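Local coordinates for protein nucleotidyl transferase (Methanothermobacter thermautotrophicus, PDB 6PLJ) that probably transfers nucleotidyl groups and may take part in synthesis of the pseudomurein cell wall, at residues S154-G159 against V209-P214; I25-A30 against A73-C78; L53-N58 against N221-Y226. One frame throughout, in Å; residues are numbered along the deposited sequence. Where two conformers were deposited one is given.

Contact 1 (S154-G159 against V209-P214); sequences SILARG and VEASRP
Leu156 lays its CD1 methyl over the start of the chain that leaves the neighbouring strand: CD1 is 3.7 Å from Ala211 CB and marginally closer to Val209 O and Ala211 CA. Its CG stands anti to the backbone N (chi1 -175°), which carries the isobutyl group forward along the chain to Ala211. Further out, Thr140 and Ile144 of helix 138-147 pack on the same leucine. The backbones pair as parallel strands 152-157 and 205-210 of the mixed central sheet, with Val209 gripped on both its polar atoms. Its N donates to Ile155 O at 2.8 Å, nearly straight (165°), and its O accepts from Ala157 N at 2.9 Å. Beyond this pair the strands part, and direct bonding gives way to water. One water donates to Ala157 O and to Gly159 O, and accepts from Ala211 N at 2.9 Å. It bridges Ala157 O and Ala211 N, which lie 4.3 Å apart. Glu210, its chain extended, runs its aliphatic part past Gly159 O, CG at 3.4 Å, while its backbone N is bonded to Ser161 OG.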
loop_
_atom_site.group_PDB
_atom_site.type_symbol
_atom_site.label_atom_id
_atom_site.label_comp_id
_atom_site.label_asym_id
_atom_site.label_seq_id
_atom_site.Cartn_x
_atom_site.Cartn_y
_atom_site.Cartn_z
ATOM N N SER A 154 -4.981 -8.047 -9.486
ATOM C CA SER A 154 -4.226 -7.123 -10.312
ATOM C C SER A 154 -3.192 -6.478 -9.417
ATOM O O SER A 154 -3.406 -6.329 -8.222
ATOM C CB SER A 154 -5.147 -6.079 -10.922
ATOM O OG SER A 154 -5.776 -5.338 -9.900
ATOM N N ILE A 155 -2.056 -6.122 -9.989
ATOM C CA ILE A 155 -0.922 -5.674 -9.184
ATOM C C ILE A 155 -0.009 -4.772 -9.979
ATOM O O ILE A 155 0.061 -4.889 -11.206
ATOM C CB ILE A 155 -0.156 -6.913 -8.666
ATOM C CG1 ILE A 155 0.884 -6.531 -7.610
ATOM C CG2 ILE A 155 0.462 -7.714 -9.821
ATOM C CD1 ILE A 155 1.318 -7.720 -6.799
ATOM N N LEU A 156 0.669 -3.863 -9.276
ATOM C CA LEU A 156 1.682 -3.022 -9.913
ATOM C C LEU A 156 2.860 -3.908 -10.311
ATOM O O LEU A 156 3.482 -4.542 -9.479
ATOM C CB LEU A 156 2.138 -1.905 -8.973
ATOM C CG LEU A 156 3.120 -0.880 -9.558
ATOM C CD1 LEU A 156 2.476 -0.136 -10.709
ATOM C CD2 LEU A 156 3.597 0.086 -8.479
ATOM N N ALA A 157 3.136 -3.939 -11.607
ATOM C CA ALA A 157 4.151 -4.820 -12.174
ATOM C C ALA A 157 5.515 -4.154 -12.088
ATOM O O ALA A 157 5.634 -2.928 -12.033
ATOM C CB ALA A 157 3.815 -5.126 -13.622
ATOM N N ARG A 158 6.543 -4.988 -12.078
ATOM C CA ARG A 158 7.929 -4.528 -12.096
ATOM C C ARG A 158 8.339 -4.140 -13.517
ATOM O O ARG A 158 9.234 -3.316 -13.704
ATOM C CB ARG A 158 8.825 -5.629 -11.516
ATOM C CG ARG A 158 10.308 -5.353 -11.471
ATOM C CD ARG A 158 10.671 -4.131 -10.640
ATOM N NE ARG A 158 10.290 -4.224 -9.226
ATOM C CZ ARG A 158 10.688 -3.360 -8.280
ATOM N NH1 ARG A 158 11.464 -2.316 -8.583
ATOM N NH2 ARG A 158 10.301 -3.521 -7.023
ATOM N N GLY A 159 7.675 -4.725 -14.512
ATOM C CA GLY A 159 7.971 -4.470 -15.925
ATOM C C GLY A 159 6.716 -4.136 -16.694
ATOM O O GLY A 159 5.903 -3.342 -16.236
ATOM N N VAL A 209 0.099 -4.704 -13.977
ATOM C CA VAL A 209 -0.147 -3.414 -14.576
ATOM C C VAL A 209 1.153 -2.608 -14.560
ATOM O O VAL A 209 1.720 -2.340 -13.496
ATOM C CB VAL A 209 -1.261 -2.681 -13.815
ATOM C CG1 VAL A 209 -1.339 -1.224 -14.242
ATOM C CG2 VAL A 209 -2.583 -3.414 -14.033
ATOM N N GLU A 210 1.629 -2.218 -15.738
ATOM C CA GLU A 210 2.878 -1.470 -15.817
ATOM C C GLU A 210 2.764 -0.133 -15.079
ATOM O O GLU A 210 1.792 0.591 -15.239
ATOM C CB GLU A 210 3.284 -1.213 -17.284
ATOM C CG GLU A 210 4.591 -0.434 -17.377
ATOM C CD GLU A 210 5.167 -0.291 -18.775
ATOM O OE1 GLU A 210 4.580 -0.810 -19.736
ATOM O OE2 GLU A 210 6.211 0.377 -18.893
ATOM N N ALA A 211 3.777 0.195 -14.289
ATOM C CA ALA A 211 3.867 1.494 -13.648
ATOM C C ALA A 211 3.986 2.619 -14.664
ATOM O O ALA A 211 4.611 2.451 -15.713
ATOM C CB ALA A 211 5.068 1.537 -12.713
ATOM N N SER A 212 3.396 3.761 -14.345
ATOM C CA SER A 212 3.608 4.981 -15.129
ATOM C C SER A 212 5.082 5.375 -15.134
ATOM O O SER A 212 5.623 5.766 -16.162
ATOM C CB SER A 212 2.756 6.129 -14.580
ATOM O OG SER A 212 2.899 7.309 -15.363
ATOM N N ARG A 213 5.713 5.279 -13.968
ATOM C CA ARG A 213 7.104 5.667 -13.758
ATOM C C ARG A 213 7.632 4.634 -12.747
ATOM O O ARG A 213 6.876 4.252 -11.847
ATOM C CB ARG A 213 7.193 7.074 -13.116
ATOM C CG ARG A 213 6.327 8.210 -13.676
ATOM C CD ARG A 213 7.032 9.037 -14.729
ATOM N NE ARG A 213 6.108 9.872 -15.484
ATOM C CZ ARG A 213 5.924 11.170 -15.277
ATOM N NH1 ARG A 213 5.060 11.843 -16.017
ATOM N NH2 ARG A 213 6.604 11.791 -14.330
ATOM N N PRO A 214 8.896 4.174 -12.863
ATOM C CA PRO A 214 9.403 3.216 -11.859
ATOM C C PRO A 214 9.403 3.701 -10.410
ATOM O O PRO A 214 9.392 2.879 -9.497
ATOM C CB PRO A 214 10.834 2.952 -12.327
ATOM C CG PRO A 214 10.721 3.090 -13.802
ATOM C CD PRO A 214 9.816 4.266 -14.014
HETATM O O HOH W 1 6.145 -1.485 -14.201
#

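Contact 2 (I25-A30 against A73-C78); sequences ISAVVA and AGVDEC. With EDO (1,2-ethanediol), chain F; EDO (1,2-ethanediol), chain C.
Glu77 reaches across to Ser26 with its side chain. CB leaves the backbone on the face of the sheet that carries Ser26; CG then takes the position between the backbone N and the carbonyl carbon (chi1 68°), which swings the chain over the serine and brings CG 3.5 Å from Ser26 OG. From there the chain is extended, CD lies 3.4 Å from Ser26 OG, and OE2 completes the approach, accepting from Ser26 OG at 2.6 Å on its anti lone pair. OE2 also accepts from Gly122 N, so two donors converge on this one oxygen. Replacing Glu77 by an alanine would probably leave Ser26 OG and Gly122 N without their shared acceptor and the hydroxyl less firmly oriented.

Asp76 grips the beginning of strand 25-31 at two points. Its OD2 accepts from Ile25 N at 2.8 Å through the anti lone pair, almost straight at 172°, and its own backbone N donates to Ile25 O, more bent at 144°. One step on, Ala27 N donates to Glu77 O at 2.9 Å.

The other face is apolar. Val75 CG1 meets Ile25 CG2, the two side chains crossing at about a right angle, and Cys78 SG rests 3.7 Å from Val29 CG2, with Val70 of helix 62-72 covering Cys78 and Ala27. Gly74, with positive phi, is the first residue to leave helical angles after that helix, and Val75 and Asp76 then lead to strand 77-82. Strand 25-31, helix 62-72 and parallel strand 77-82 make a beta-alpha-beta crossover, with helix 36-44 and a two-stranded hairpin inserted in the connection, the unit expected in the Rossmann-like core of a MobA-type nucleotidyltransferase.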
loop_
_atom_site.group_PDB
_atom_site.type_symbol
_atom_site.label_atom_id
_atom_site.label_comp_id
_atom_site.label_asym_id
_atom_site.label_seq_id
_atom_site.Cartn_x
_atom_site.Cartn_y
_atom_site.Cartn_z
ATOM N N ILE A 25 -15.902 -0.450 -4.540
ATOM C CA ILE A 25 -14.448 -0.587 -4.458
ATOM C C ILE A 25 -13.982 0.133 -3.200
ATOM O O ILE A 25 -14.163 1.342 -3.053
ATOM C CB ILE A 25 -13.714 -0.014 -5.692
ATOM C CG1 ILE A 25 -14.126 -0.777 -6.959
ATOM C CG2 ILE A 25 -12.201 -0.111 -5.486
ATOM C CD1 ILE A 25 -13.679 -0.119 -8.245
ATOM N N SER A 26 -13.364 -0.613 -2.286
ATOM C CA SER A 26 -12.824 -0.030 -1.059
ATOM C C SER A 26 -11.316 -0.058 -1.138
ATOM O O SER A 26 -10.743 -1.066 -1.567
ATOM C CB SER A 26 -13.220 -0.864 0.146
ATOM O OG SER A 26 -14.624 -0.908 0.297
ATOM N N ALA A 27 -10.665 1.016 -0.726
ATOM C CA ALA A 27 -9.221 0.960 -0.543
ATOM C C ALA A 27 -8.905 0.612 0.889
ATOM O O ALA A 27 -9.616 1.002 1.810
ATOM C CB ALA A 27 -8.564 2.259 -0.922
ATOM N N VAL A 28 -7.825 -0.132 1.063
ATOM C CA VAL A 28 -7.271 -0.416 2.374
ATOM C C VAL A 28 -5.812 0.008 2.295
ATOM O O VAL A 28 -5.041 -0.545 1.484
ATOM C CB VAL A 28 -7.402 -1.900 2.740
ATOM C CG1 VAL A 28 -6.601 -2.216 4.003
ATOM C CG2 VAL A 28 -8.872 -2.268 2.917
ATOM N N VAL A 29 -5.446 0.993 3.101
ATOM C CA VAL A 29 -4.072 1.472 3.174
ATOM C C VAL A 29 -3.456 0.922 4.449
ATOM O O VAL A 29 -3.939 1.194 5.558
ATOM C CB VAL A 29 -4.009 3.012 3.155
ATOM C CG1 VAL A 29 -2.565 3.497 3.276
ATOM C CG2 VAL A 29 -4.672 3.544 1.883
ATOM N N ALA A 30 -2.400 0.135 4.286
ATOM C CA ALA A 30 -1.682 -0.415 5.430
ATOM C C ALA A 30 -0.682 0.628 5.915
ATOM O O ALA A 30 0.278 0.938 5.215
ATOM C CB ALA A 30 -0.988 -1.701 5.048
ATOM N N ALA A 73 -7.916 8.066 -6.953
ATOM C CA ALA A 73 -8.123 6.974 -7.871
ATOM C C ALA A 73 -9.590 6.589 -8.018
ATOM O O ALA A 73 -9.890 5.664 -8.763
ATOM C CB ALA A 73 -7.310 5.755 -7.440
ATOM N N GLY A 74 -10.486 7.241 -7.269
ATOM C CA GLY A 74 -11.915 7.092 -7.460
ATOM C C GLY A 74 -12.578 5.993 -6.656
ATOM O O GLY A 74 -13.702 5.641 -6.948
ATOM N N VAL A 75 -11.885 5.441 -5.660
ATOM C CA VAL A 75 -12.481 4.446 -4.767
ATOM C C VAL A 75 -13.695 4.988 -4.006
ATOM O O VAL A 75 -13.802 6.194 -3.756
ATOM C CB VAL A 75 -11.441 3.887 -3.765
ATOM C CG1 VAL A 75 -10.337 3.160 -4.530
ATOM C CG2 VAL A 75 -10.908 4.969 -2.839
ATOM N N ASP A 76 -14.600 4.091 -3.631
ATOM C CA ASP A 76 -15.825 4.480 -2.915
ATOM C C ASP A 76 -15.570 4.834 -1.453
ATOM O O ASP A 76 -16.344 5.555 -0.855
ATOM C CB ASP A 76 -16.857 3.360 -2.978
ATOM C CG ASP A 76 -17.357 3.124 -4.375
ATOM O OD1 ASP A 76 -17.911 4.062 -4.980
ATOM O OD2 ASP A 76 -17.226 2.013 -4.878
ATOM N N GLU A 77 -14.507 4.290 -0.876
ATOM C CA GLU A 77 -14.102 4.605 0.492
ATOM C C GLU A 77 -12.652 4.227 0.658
ATOM O O GLU A 77 -12.139 3.422 -0.119
ATOM C CB GLU A 77 -14.934 3.849 1.530
ATOM C CG GLU A 77 -14.677 2.340 1.523
ATOM C CD GLU A 77 -15.495 1.564 2.522
ATOM O OE1 GLU A 77 -16.105 2.190 3.417
ATOM O OE2 GLU A 77 -15.510 0.323 2.413
ATOM N N CYS A 78 -12.005 4.809 1.663
ATOM C CA CYS A 78 -10.632 4.479 1.998
ATOM C C CYS A 78 -10.527 4.175 3.487
ATOM O O CYS A 78 -10.815 5.035 4.330
ATOM C CB CYS A 78 -9.710 5.631 1.630
ATOM S SG CYS A 78 -7.962 5.243 1.912
HETATM C C1 EDO F . 1.331 -1.990 7.440
HETATM O O1 EDO F . 0.421 -1.984 8.357
HETATM C C2 EDO F . 1.925 -0.746 7.197
HETATM O O2 EDO F . 2.577 -0.915 5.982
HETATM C C1 EDO C . -11.565 2.949 -9.118
HETATM O O1 EDO C . -12.087 4.208 -9.562
HETATM C C2 EDO C . -11.571 1.957 -10.276
HETATM O O2 EDO C . -12.831 2.015 -10.951
#

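Contact 3 (L53-N58 against N221-Y226); sequences LLLPLN and NHYSDY
This is an aromatic contact between strand 56-57, with the residue before it, and the first turn of the C-terminal helix 223-236, and it combines a CH-pi contact with one hydrogen bond, both on Tyr226. Leu55 CD1 sits over one ring face, 3.7 Å from the centroid and only 13° off the normal, so the methyl carbon lies nearly over the ring centre. Leu55 CB fits close to the ring as well, at 3.6 Å from Tyr226 CE1. Just ahead of the helix, Asp225 OD2 accepts from His222 N at 2.8 Å and from Asn221 N, His222 being at the N-cap position. CG anti to the backbone N (chi1 162°) carries the Tyr226 ring from the helix to the strand. Leu57 CD1 approaches Tyr226 CE1 obliquely at 4.1 Å, and Leu55 CD1 also touches the edge of the Tyr223 ring. Met38 of helix 36-44 packs against both Leu55 and Tyr223. At the phenol end, Tyr226 OH donates to Pro56 O over 2.6 Å, in the carbonyl plane on a lone pair. A tyrosine of the last helix thus packs on, and hydrogen-bonds to, the two-stranded hairpin 56-57/60-61 that precedes helix 62-72.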
loop_
_atom_site.group_PDB
_atom_site.type_symbol
_atom_site.label_atom_id
_atom_site.label_comp_id
_atom_site.label_asym_id
_atom_site.label_seq_id
_atom_site.Cartn_x
_atom_site.Cartn_y
_atom_site.Cartn_z
ATOM N N LEU A 53 6.285 7.393 7.735
ATOM C CA LEU A 53 4.972 7.875 7.328
ATOM C C LEU A 53 4.762 9.342 7.635
ATOM O O LEU A 53 3.865 9.972 7.054
ATOM C CB LEU A 53 3.874 7.051 7.997
ATOM C CG LEU A 53 3.846 5.579 7.619
ATOM C CD1 LEU A 53 2.595 4.964 8.209
ATOM C CD2 LEU A 53 3.886 5.368 6.109
ATOM N N LEU A 54 5.580 9.889 8.533
ATOM C CA LEU A 54 5.443 11.265 8.984
ATOM C C LEU A 54 6.458 12.213 8.357
ATOM O O LEU A 54 6.461 13.414 8.665
ATOM C CB LEU A 54 5.572 11.299 10.506
ATOM C CG LEU A 54 4.636 10.367 11.272
ATOM C CD1 LEU A 54 5.003 10.328 12.755
ATOM C CD2 LEU A 54 3.197 10.763 11.054
ATOM N N LEU A 55 7.311 11.698 7.476
ATOM C CA LEU A 55 8.248 12.542 6.758
ATOM C C LEU A 55 7.518 13.467 5.804
ATOM O O LEU A 55 6.464 13.120 5.275
ATOM C CB LEU A 55 9.266 11.695 5.991
ATOM C CG LEU A 55 10.372 11.071 6.841
ATOM C CD1 LEU A 55 11.074 10.016 6.015
ATOM C CD2 LEU A 55 11.342 12.128 7.329
ATOM N N PRO A 56 8.071 14.667 5.580
ATOM C CA PRO A 56 7.365 15.634 4.764
ATOM C C PRO A 56 7.452 15.300 3.299
ATOM O O PRO A 56 8.511 14.900 2.800
ATOM C CB PRO A 56 8.118 16.936 5.026
ATOM C CG PRO A 56 9.477 16.505 5.385
ATOM C CD PRO A 56 9.297 15.239 6.165
ATOM N N LEU A 57 6.337 15.515 2.618
ATOM C CA LEU A 57 6.232 15.279 1.215
ATOM C C LEU A 57 5.060 16.089 0.665
ATOM O O LEU A 57 3.948 15.974 1.187
ATOM C CB LEU A 57 5.978 13.784 1.001
ATOM C CG LEU A 57 6.399 13.211 -0.322
ATOM C CD1 LEU A 57 7.918 13.237 -0.459
ATOM C CD2 LEU A 57 5.852 11.787 -0.419
ATOM N N ASN A 58 5.327 16.919 -0.344
ATOM C CA ASN A 58 4.278 17.650 -1.066
ATOM C C ASN A 58 3.484 18.588 -0.125
ATOM O O ASN A 58 2.260 18.720 -0.253
ATOM C CB ASN A 58 3.358 16.629 -1.773
ATOM C CG ASN A 58 2.794 17.137 -3.093
ATOM O OD1 ASN A 58 3.429 17.916 -3.802
ATOM N ND2 ASN A 58 1.608 16.657 -3.445
ATOM N N ASN A 221 11.901 1.932 2.471
ATOM C CA ASN A 221 12.540 0.980 3.354
ATOM C C ASN A 221 13.778 1.628 3.942
ATOM O O ASN A 221 14.012 1.576 5.153
ATOM C CB ASN A 221 12.902 -0.285 2.594
ATOM C CG ASN A 221 13.593 -1.301 3.469
ATOM O OD1 ASN A 221 13.162 -1.556 4.596
ATOM N ND2 ASN A 221 14.682 -1.879 2.968
ATOM N N HIS A 222 14.586 2.221 3.071
ATOM C CA HIS A 222 15.750 3.013 3.477
ATOM C C HIS A 222 15.464 4.496 3.343
ATOM O O HIS A 222 14.592 4.902 2.580
ATOM C CB HIS A 222 16.971 2.645 2.619
ATOM C CG HIS A 222 17.551 1.311 2.949
ATOM N ND1 HIS A 222 18.399 1.116 4.018
ATOM C CD2 HIS A 222 17.378 0.097 2.379
ATOM C CE1 HIS A 222 18.743 -0.158 4.075
ATOM N NE2 HIS A 222 18.132 -0.798 3.095
ATOM N N TYR A 223 16.214 5.325 4.066
ATOM C CA TYR A 223 16.064 6.760 3.950
ATOM C C TYR A 223 16.331 7.221 2.514
ATOM O O TYR A 223 15.676 8.145 2.023
ATOM C CB TYR A 223 16.954 7.488 4.970
ATOM C CG TYR A 223 16.722 8.967 5.060
ATOM C CD1 TYR A 223 15.488 9.489 5.451
ATOM C CD2 TYR A 223 17.746 9.860 4.762
ATOM C CE1 TYR A 223 15.281 10.856 5.527
ATOM C CE2 TYR A 223 17.546 11.219 4.849
ATOM C CZ TYR A 223 16.325 11.711 5.224
ATOM O OH TYR A 223 16.177 13.071 5.287
ATOM N N SER A 224 17.268 6.559 1.840
ATOM C CA SER A 224 17.556 6.849 0.424
ATOM C C SER A 224 16.314 6.702 -0.463
ATOM O O SER A 224 16.181 7.415 -1.444
ATOM C CB SER A 224 18.705 5.986 -0.083
ATOM O OG SER A 224 18.432 4.610 0.038
ATOM N N ASP A 225 15.417 5.780 -0.116
ATOM C CA ASP A 225 14.162 5.610 -0.867
ATOM C C ASP A 225 13.279 6.833 -0.722
ATOM O O ASP A 225 12.661 7.289 -1.680
ATOM C CB ASP A 225 13.384 4.393 -0.363
ATOM C CG ASP A 225 14.126 3.081 -0.555
ATOM O OD1 ASP A 225 14.777 2.898 -1.612
ATOM O OD2 ASP A 225 14.003 2.195 0.327
ATOM N N TYR A 226 13.201 7.366 0.496
ATOM C CA TYR A 226 12.453 8.592 0.713
ATOM C C TYR A 226 13.057 9.758 -0.088
ATOM O O TYR A 226 12.346 10.512 -0.737
ATOM C CB TYR A 226 12.403 8.944 2.192
ATOM C CG TYR A 226 12.044 10.364 2.478
ATOM C CD1 TYR A 226 10.724 10.808 2.368
ATOM C CD2 TYR A 226 13.019 11.285 2.869
ATOM C CE1 TYR A 226 10.380 12.112 2.635
ATOM C CE2 TYR A 226 12.680 12.594 3.142
ATOM C CZ TYR A 226 11.363 13.005 3.035
ATOM O OH TYR A 226 11.008 14.305 3.331
#

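Contacts 1 and 2 both lie in the mixed central sheet, their centres about 19 Å apart: contact 2 joins strands 25-31 and 77-82, and contact 1 joins 152-157 and 205-210, with strands 125-130 and 174-177 between the pairs. Contact 2 closes in the chain before contact 1 opens. Contact 3 spans both halves of the sequence: its first segment falls between those of contact 2, and its second follows contact 1, so contact 1 lies wholly within its span. Its centre is about 21 Å from that of contact 1 and about 22 Å from that of contact 2. Helix 223-236, the next element after strand 205-210, thus brings the chain's end back against its early part.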